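Local coordinates for protein omega-class glutathione S-transferase (Bombyx mori, PDB 3WD6) that binds glutathione and probably acts as a glutathione transferase and as a glutathione-dependent dehydroascorbate reductase, at residues A[40-44]-A[92-96]; A[29-35]-A[78-83]. One frame throughout, in Å; residues are numbered along the deposited sequence.

Contact 1: A[40-44]-A[92-96]. With GSH (glutathione), chain J.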
loop_
_atom_site.group_PDB
_atom_site.type_symbol
_atom_site.label_atom_id
_atom_site.label_comp_id
_atom_site.label_asym_id
_atom_site.label_seq_id
_atom_site.Cartn_x
_atom_site.Cartn_y
_atom_site.Cartn_z
ATOM N N TYR A 40 -1.123 -1.528 3.427
ATOM C CA TYR A 40 -0.318 -2.748 3.373
ATOM C C TYR A 40 -0.873 -3.696 2.325
ATOM O O TYR A 40 -0.125 -4.241 1.498
ATOM C CB TYR A 40 -0.205 -3.420 4.747
ATOM C CG TYR A 40 0.627 -2.600 5.696
ATOM C CD1 TYR A 40 2.021 -2.600 5.610
ATOM C CD2 TYR A 40 0.022 -1.778 6.644
ATOM C CE1 TYR A 40 2.790 -1.826 6.462
ATOM C CE2 TYR A 40 0.787 -0.996 7.507
ATOM C CZ TYR A 40 2.168 -1.028 7.412
ATOM O OH TYR A 40 2.921 -0.244 8.256
ATOM N N ALA A 41 -2.186 -3.881 2.347
ATOM C CA ALA A 41 -2.832 -4.718 1.347
ATOM C C ALA A 41 -2.654 -4.116 -0.055
ATOM O O ALA A 41 -2.590 -4.855 -1.045
ATOM C CB ALA A 41 -4.293 -4.899 1.690
ATOM N N GLN A 42 -2.558 -2.785 -0.142
ATOM C CA GLN A 42 -2.372 -2.121 -1.445
ATOM C C GLN A 42 -1.092 -2.594 -2.164
ATOM O O GLN A 42 -1.055 -2.703 -3.400
ATOM C CB GLN A 42 -2.368 -0.596 -1.313
ATOM C CG GLN A 42 -2.376 0.122 -2.658
ATOM C CD GLN A 42 -2.403 1.642 -2.521
ATOM O OE1 GLN A 42 -2.372 2.177 -1.395
ATOM N NE2 GLN A 42 -2.446 2.350 -3.667
ATOM N N ARG A 43 -0.050 -2.873 -1.384
ATOM C CA ARG A 43 1.182 -3.446 -1.925
ATOM C C ARG A 43 0.897 -4.677 -2.764
ATOM O O ARG A 43 1.474 -4.847 -3.851
ATOM C CB ARG A 43 2.138 -3.825 -0.790
ATOM C CG ARG A 43 2.790 -2.658 -0.135
ATOM C CD ARG A 43 3.451 -3.098 1.123
ATOM N NE ARG A 43 4.465 -2.146 1.562
ATOM C CZ ARG A 43 5.181 -2.288 2.667
ATOM N NH1 ARG A 43 4.970 -3.346 3.464
ATOM N NH2 ARG A 43 6.110 -1.376 2.964
ATOM N N THR A 44 0.017 -5.542 -2.260
ATOM C CA THR A 44 -0.277 -6.792 -2.949
ATOM C C THR A 44 -1.061 -6.515 -4.241
ATOM O O THR A 44 -0.752 -7.080 -5.294
ATOM C CB THR A 44 -1.027 -7.763 -2.017
ATOM O OG1 THR A 44 -0.224 -8.029 -0.851
ATOM C CG2 THR A 44 -1.344 -9.070 -2.745
ATOM N N SER A 92 2.384 -8.463 3.841
ATOM C CA SER A 92 2.364 -7.846 2.526
ATOM C C SER A 92 3.643 -8.076 1.721
ATOM O O SER A 92 3.573 -8.465 0.550
ATOM C CB SER A 92 2.075 -6.353 2.656
ATOM O OG SER A 92 3.124 -5.685 3.326
ATOM N N LEU A 93 4.799 -7.833 2.341
ATOM C CA LEU A 93 6.073 -8.004 1.645
ATOM C C LEU A 93 6.370 -9.471 1.361
ATOM O O LEU A 93 7.063 -9.805 0.389
ATOM C CB LEU A 93 7.225 -7.383 2.440
ATOM C CG LEU A 93 7.197 -5.851 2.571
ATOM C CD1 LEU A 93 8.447 -5.352 3.295
ATOM C CD2 LEU A 93 7.062 -5.189 1.178
ATOM N N VAL A 94 5.849 -10.356 2.203
ATOM C CA VAL A 94 6.009 -11.780 1.952
ATOM C C VAL A 94 5.207 -12.185 0.719
ATOM O O VAL A 94 5.690 -12.954 -0.130
ATOM C CB VAL A 94 5.590 -12.608 3.161
ATOM C CG1 VAL A 94 5.614 -14.088 2.823
ATOM C CG2 VAL A 94 6.517 -12.294 4.343
ATOM N N THR A 95 3.994 -11.649 0.607
ATOM C CA THR A 95 3.140 -11.991 -0.523
ATOM C C THR A 95 3.745 -11.483 -1.829
ATOM O O THR A 95 3.805 -12.200 -2.833
ATOM C CB THR A 95 1.738 -11.432 -0.344
ATOM O OG1 THR A 95 1.760 -10.019 -0.600
ATOM C CG2 THR A 95 1.271 -11.716 1.087
ATOM N N VAL A 96 4.217 -10.248 -1.812
ATOM C CA VAL A 96 4.793 -9.674 -3.024
ATOM C C VAL A 96 6.049 -10.411 -3.482
ATOM O O VAL A 96 6.247 -10.597 -4.686
ATOM C CB VAL A 96 5.053 -8.165 -2.874
ATOM C CG1 VAL A 96 5.864 -7.647 -4.046
ATOM C CG2 VAL A 96 3.715 -7.436 -2.742
HETATM N N1 GSH J . 3.099 -6.328 8.642
HETATM C CA1 GSH J . 1.794 -6.538 8.004
HETATM C C1 GSH J . 1.886 -6.532 6.482
HETATM O O11 GSH J . 1.053 -7.189 5.757
HETATM O O12 GSH J . 2.837 -5.878 5.927
HETATM C CB1 GSH J . 0.833 -5.473 8.515
HETATM C CG1 GSH J . -0.485 -5.320 7.825
HETATM C CD1 GSH J . -1.530 -4.548 8.591
HETATM O OE1 GSH J . -1.238 -3.830 9.541
HETATM N N2 GSH J . -2.907 -4.645 8.210
HETATM C CA2 GSH J . -3.877 -3.890 9.010
HETATM C C2 GSH J . -4.752 -4.889 9.735
HETATM O O2 GSH J . -5.150 -5.876 9.126
HETATM C CB2 GSH J . -4.726 -3.055 8.118
HETATM S SG2 GSH J . -4.065 -1.554 7.492
HETATM N N3 GSH J . -5.119 -4.667 11.117
HETATM C CA3 GSH J . -5.972 -5.633 11.811
HETATM C C3 GSH J . -6.803 -5.096 12.906
HETATM O O31 GSH J . -7.647 -4.191 12.661
HETATM O O32 GSH J . -6.672 -5.551 14.069
#
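Arg43 and Ser92 meet where the short segments 40-44 and 92-96, on helices 39-51 and 92-102, run parallel within 2°, their axes 8.6 Å apart at closest approach. The guanidinium of Arg43 presents NH1 edge-on to Ser92, giving an in-plane NH1-to-OG hydrogen bond of 3.0 Å with an angle of 160° at the hydrogen. OG in turn donates to glutathione O12 at 2.6 Å, while the Ser92 backbone N holds O11 at 2.7 Å. Ser92, opening helix 92-102, thus forms the site for the ligand's gamma-glutamyl carboxylate in the GST N-terminal domain, with Arg43 behind it as second shell. Close polar packing continues at Thr44, whose OG1 donates to Thr95 OG1 at 2.8 Å; Thr95, its OG1 between the backbone N and the carbonyl carbon (chi1 76°), donates to Ser92 O. The partly exposed rim is looser: Leu93 lays only CD2 over the guanidinium, toward its rim, and the Tyr40 ring stays 4.0 Å from Ser92 OG at CD1. With an alanine in place of Arg43, Ser92 OG would probably lose the donor that steadies it, and Leu93 the flat group it covers. Helix 177-189 flanks this side, where Met181 O accepts from Arg43 NE and Trp185 meets the Tyr40 ring edge-to-face; strand 87-90 touches Thr95, and Pro79 reaches Thr44 and Ser92.

Contact 2: A[29-35]-A[78-83]. With GSH (glutathione), chain J.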
loop_
_atom_site.group_PDB
_atom_site.type_symbol
_atom_site.label_atom_id
_atom_site.label_comp_id
_atom_site.label_asym_id
_atom_site.label_seq_id
_atom_site.Cartn_x
_atom_site.Cartn_y
_atom_site.Cartn_z
ATOM N N LYS A 29 -9.254 -18.870 -9.060
ATOM C CA LYS A 29 -8.606 -17.561 -9.125
ATOM C C LYS A 29 -7.787 -17.268 -7.866
ATOM O O LYS A 29 -8.286 -17.427 -6.747
ATOM C CB LYS A 29 -9.652 -16.461 -9.293
ATOM C CG LYS A 29 -10.028 -16.145 -10.736
ATOM C CD LYS A 29 -10.413 -14.667 -10.862
ATOM C CE LYS A 29 -11.416 -14.420 -11.998
ATOM N NZ LYS A 29 -10.937 -14.993 -13.271
ATOM N N LEU A 30 -6.536 -16.848 -8.048
ATOM C CA LEU A 30 -5.757 -16.299 -6.944
ATOM C C LEU A 30 -6.595 -15.216 -6.273
ATOM O O LEU A 30 -7.154 -14.329 -6.950
ATOM C CB LEU A 30 -4.439 -15.706 -7.441
ATOM C CG LEU A 30 -3.467 -15.341 -6.307
ATOM C CD1 LEU A 30 -2.033 -15.788 -6.619
ATOM C CD2 LEU A 30 -3.517 -13.862 -6.037
ATOM N N ARG A 31 -6.699 -15.303 -4.948
ATOM C CA ARG A 31 -7.571 -14.416 -4.191
ATOM C C ARG A 31 -6.806 -13.603 -3.157
ATOM O O ARG A 31 -5.975 -14.139 -2.400
ATOM C CB ARG A 31 -8.652 -15.224 -3.478
ATOM C CG ARG A 31 -9.311 -14.462 -2.317
ATOM C CD ARG A 31 -10.298 -15.341 -1.582
ATOM N NE ARG A 31 -11.352 -15.836 -2.469
ATOM C CZ ARG A 31 -12.306 -16.675 -2.082
ATOM N NH1 ARG A 31 -12.324 -17.110 -0.828
ATOM N NH2 ARG A 31 -13.230 -17.082 -2.938
ATOM N N VAL A 32 -7.114 -12.310 -3.096
ATOM C CA VAL A 32 -6.526 -11.452 -2.072
ATOM C C VAL A 32 -7.549 -11.125 -0.992
ATOM O O VAL A 32 -8.603 -10.555 -1.304
ATOM C CB VAL A 32 -6.050 -10.099 -2.675
ATOM C CG1 VAL A 32 -5.339 -9.237 -1.614
ATOM C CG2 VAL A 32 -5.142 -10.336 -3.874
ATOM N N TYR A 33 -7.240 -11.460 0.263
ATOM C CA TYR A 33 -8.006 -10.917 1.393
ATOM C C TYR A 33 -7.492 -9.507 1.659
ATOM O O TYR A 33 -6.313 -9.307 1.999
ATOM C CB TYR A 33 -7.929 -11.825 2.645
ATOM C CG TYR A 33 -8.561 -13.165 2.355
ATOM C CD1 TYR A 33 -9.939 -13.325 2.420
ATOM C CD2 TYR A 33 -7.790 -14.255 1.943
ATOM C CE1 TYR A 33 -10.535 -14.535 2.117
ATOM C CE2 TYR A 33 -8.385 -15.478 1.635
ATOM C CZ TYR A 33 -9.757 -15.605 1.725
ATOM O OH TYR A 33 -10.369 -16.797 1.417
ATOM N N ASN A 34 -8.381 -8.532 1.491
ATOM C CA ASN A 34 -7.990 -7.130 1.383
ATOM C C ASN A 34 -8.857 -6.253 2.275
ATOM O O ASN A 34 -9.902 -6.715 2.765
ATOM C CB ASN A 34 -8.214 -6.723 -0.084
ATOM C CG ASN A 34 -7.749 -5.315 -0.401
ATOM O OD1 ASN A 34 -6.620 -4.915 -0.076
ATOM N ND2 ASN A 34 -8.620 -4.550 -1.066
ATOM N N MET A 35 -8.434 -5.006 2.502
ATOM C CA MET A 35 -9.416 -3.958 2.769
ATOM C C MET A 35 -9.017 -2.688 2.034
ATOM O O MET A 35 -7.844 -2.306 2.023
ATOM C CB MET A 35 -9.729 -3.764 4.249
ATOM C CG MET A 35 -8.963 -2.695 4.927
ATOM S SD MET A 35 -9.750 -1.047 4.932
ATOM C CE MET A 35 -8.668 -0.317 6.187
ATOM N N VAL A 78 -4.743 -8.042 7.124
ATOM C CA VAL A 78 -4.676 -8.021 5.656
ATOM C C VAL A 78 -3.362 -7.355 5.256
ATOM O O VAL A 78 -2.823 -6.545 6.018
ATOM C CB VAL A 78 -5.857 -7.250 5.029
ATOM C CG1 VAL A 78 -7.149 -8.057 5.140
ATOM C CG2 VAL A 78 -6.003 -5.872 5.672
ATOM N N PRO A 79 -2.831 -7.684 4.069
ATOM C CA PRO A 79 -3.395 -8.651 3.118
ATOM C C PRO A 79 -3.045 -10.112 3.448
ATOM O O PRO A 79 -2.120 -10.430 4.234
ATOM C CB PRO A 79 -2.663 -8.300 1.813
ATOM C CG PRO A 79 -1.243 -7.918 2.310
ATOM C CD PRO A 79 -1.535 -7.130 3.604
ATOM N N ALA A 80 -3.804 -10.999 2.821
ATOM C CA ALA A 80 -3.396 -12.382 2.657
ATOM C C ALA A 80 -3.780 -12.825 1.238
ATOM O O ALA A 80 -4.850 -12.428 0.731
ATOM C CB ALA A 80 -4.067 -13.274 3.692
ATOM N N ILE A 81 -2.921 -13.626 0.598
ATOM C CA ILE A 81 -3.304 -14.255 -0.656
ATOM C C ILE A 81 -3.596 -15.754 -0.460
ATOM O O ILE A 81 -2.987 -16.418 0.395
ATOM C CB ILE A 81 -2.248 -14.038 -1.790
ATOM C CG1 ILE A 81 -0.960 -14.810 -1.495
ATOM C CG2 ILE A 81 -1.959 -12.556 -1.978
ATOM C CD1 ILE A 81 0.132 -14.614 -2.564
ATOM N N GLU A 82 -4.524 -16.277 -1.253
ATOM C CA GLU A 82 -4.860 -17.696 -1.223
ATOM C C GLU A 82 -4.525 -18.233 -2.609
ATOM O O GLU A 82 -5.169 -17.862 -3.600
ATOM C CB GLU A 82 -6.349 -17.896 -0.899
ATOM C CG GLU A 82 -6.779 -19.361 -0.719
ATOM C CD GLU A 82 -8.095 -19.500 0.088
ATOM O OE1 GLU A 82 -8.403 -20.609 0.591
ATOM O OE2 GLU A 82 -8.824 -18.492 0.225
ATOM N N ILE A 83 -3.512 -19.096 -2.693
ATOM C CA ILE A 83 -2.992 -19.487 -4.008
ATOM C C ILE A 83 -3.595 -20.815 -4.471
ATOM O O ILE A 83 -3.455 -21.207 -5.647
ATOM C CB ILE A 83 -1.453 -19.539 -4.015
ATOM C CG1 ILE A 83 -0.942 -20.474 -2.909
ATOM C CG2 ILE A 83 -0.881 -18.135 -3.808
ATOM C CD1 ILE A 83 0.559 -20.608 -2.877
HETATM N N1 GSH J . 3.099 -6.328 8.642
HETATM C CA1 GSH J . 1.794 -6.538 8.004
HETATM C C1 GSH J . 1.886 -6.532 6.482
HETATM O O11 GSH J . 1.053 -7.189 5.757
HETATM O O12 GSH J . 2.837 -5.878 5.927
HETATM C CB1 GSH J . 0.833 -5.473 8.515
HETATM C CG1 GSH J . -0.485 -5.320 7.825
HETATM C CD1 GSH J . -1.530 -4.548 8.591
HETATM O OE1 GSH J . -1.238 -3.830 9.541
HETATM N N2 GSH J . -2.907 -4.645 8.210
HETATM C CA2 GSH J . -3.877 -3.890 9.010
HETATM C C2 GSH J . -4.752 -4.889 9.735
HETATM O O2 GSH J . -5.150 -5.876 9.126
HETATM C CB2 GSH J . -4.726 -3.055 8.118
HETATM S SG2 GSH J . -4.065 -1.554 7.492
HETATM N N3 GSH J . -5.119 -4.667 11.117
HETATM C CA3 GSH J . -5.972 -5.633 11.811
HETATM C C3 GSH J . -6.803 -5.096 12.906
HETATM O O31 GSH J . -7.647 -4.191 12.661
HETATM O O32 GSH J . -6.672 -5.551 14.069
#
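Tyr33 slants across Glu82, its ring plane 39° from the carboxylate, and the phenol OH donates to OE2 of Glu82 at 2.6 Å. Glu82 keeps CG anti to its backbone N (chi1 -175°) and stays extended beyond it, which carries the carboxylate out to the ring's edge. Arg31 lies on the same face of the sheet: Tyr33 OH is almost in its guanidinium plane, 3.0 Å from NH1, which donates to it, while Arg31 CG sits over one face of the ring, toward the rim. The hydroxyl thus accepts from Arg31 and donates to Glu82. OE2 of Glu82 lies 3.9 Å from Arg31 NH1 but well out of the guanidinium plane, so this long salt bridge is purely electrostatic; Arg31 NE has its main partner in Glu56, and Glu82 OE1 a salt bridge to Lys72. Beneath, the strands pair antiparallel. Arg31 with Glu82 and Tyr33 with Ala80 are hydrogen-bonded pairs, the shortest link being Tyr33 N to Ala80 O at 2.6 Å; Val32 with Ile81, between them, is a non-hydrogen-bonded pair. The Val32 and Ile81 side chains go to the other face, toward helix 39-51. At the ligand end, Val78 binds the glutathione backbone twice, N to O2 at 3.0 Å and O from N2 at 2.9 Å. A cis peptide bond then leads into Pro79, the cis-proline signature of the thioredoxin fold, here part of the glutathione pocket.

Contacts 1 and 2 lie about 10 Å apart, centre to centre, and belong to the same N-terminal thioredoxin-like domain. Their segments alternate along the chain: strand 31-34, helix 39-51, strand 80-82 and helix 92-102. Contact 2 pairs two strands of the mixed sheet and contact 1 two helices; helix 39-51 follows strand 31-34, and helix 92-102 comes after strand 87-90. The two meet chiefly at Pro79, whose CG approaches Thr44 OG1 at 3.3 Å and Ser92 CA at 3.6 Å. Both also reach the same glutathione, contact 1 at its gamma-glutamyl carboxylate and contact 2 at its cysteinyl backbone. Together they hold the gamma-glutamyl and cysteinyl parts of the ligand.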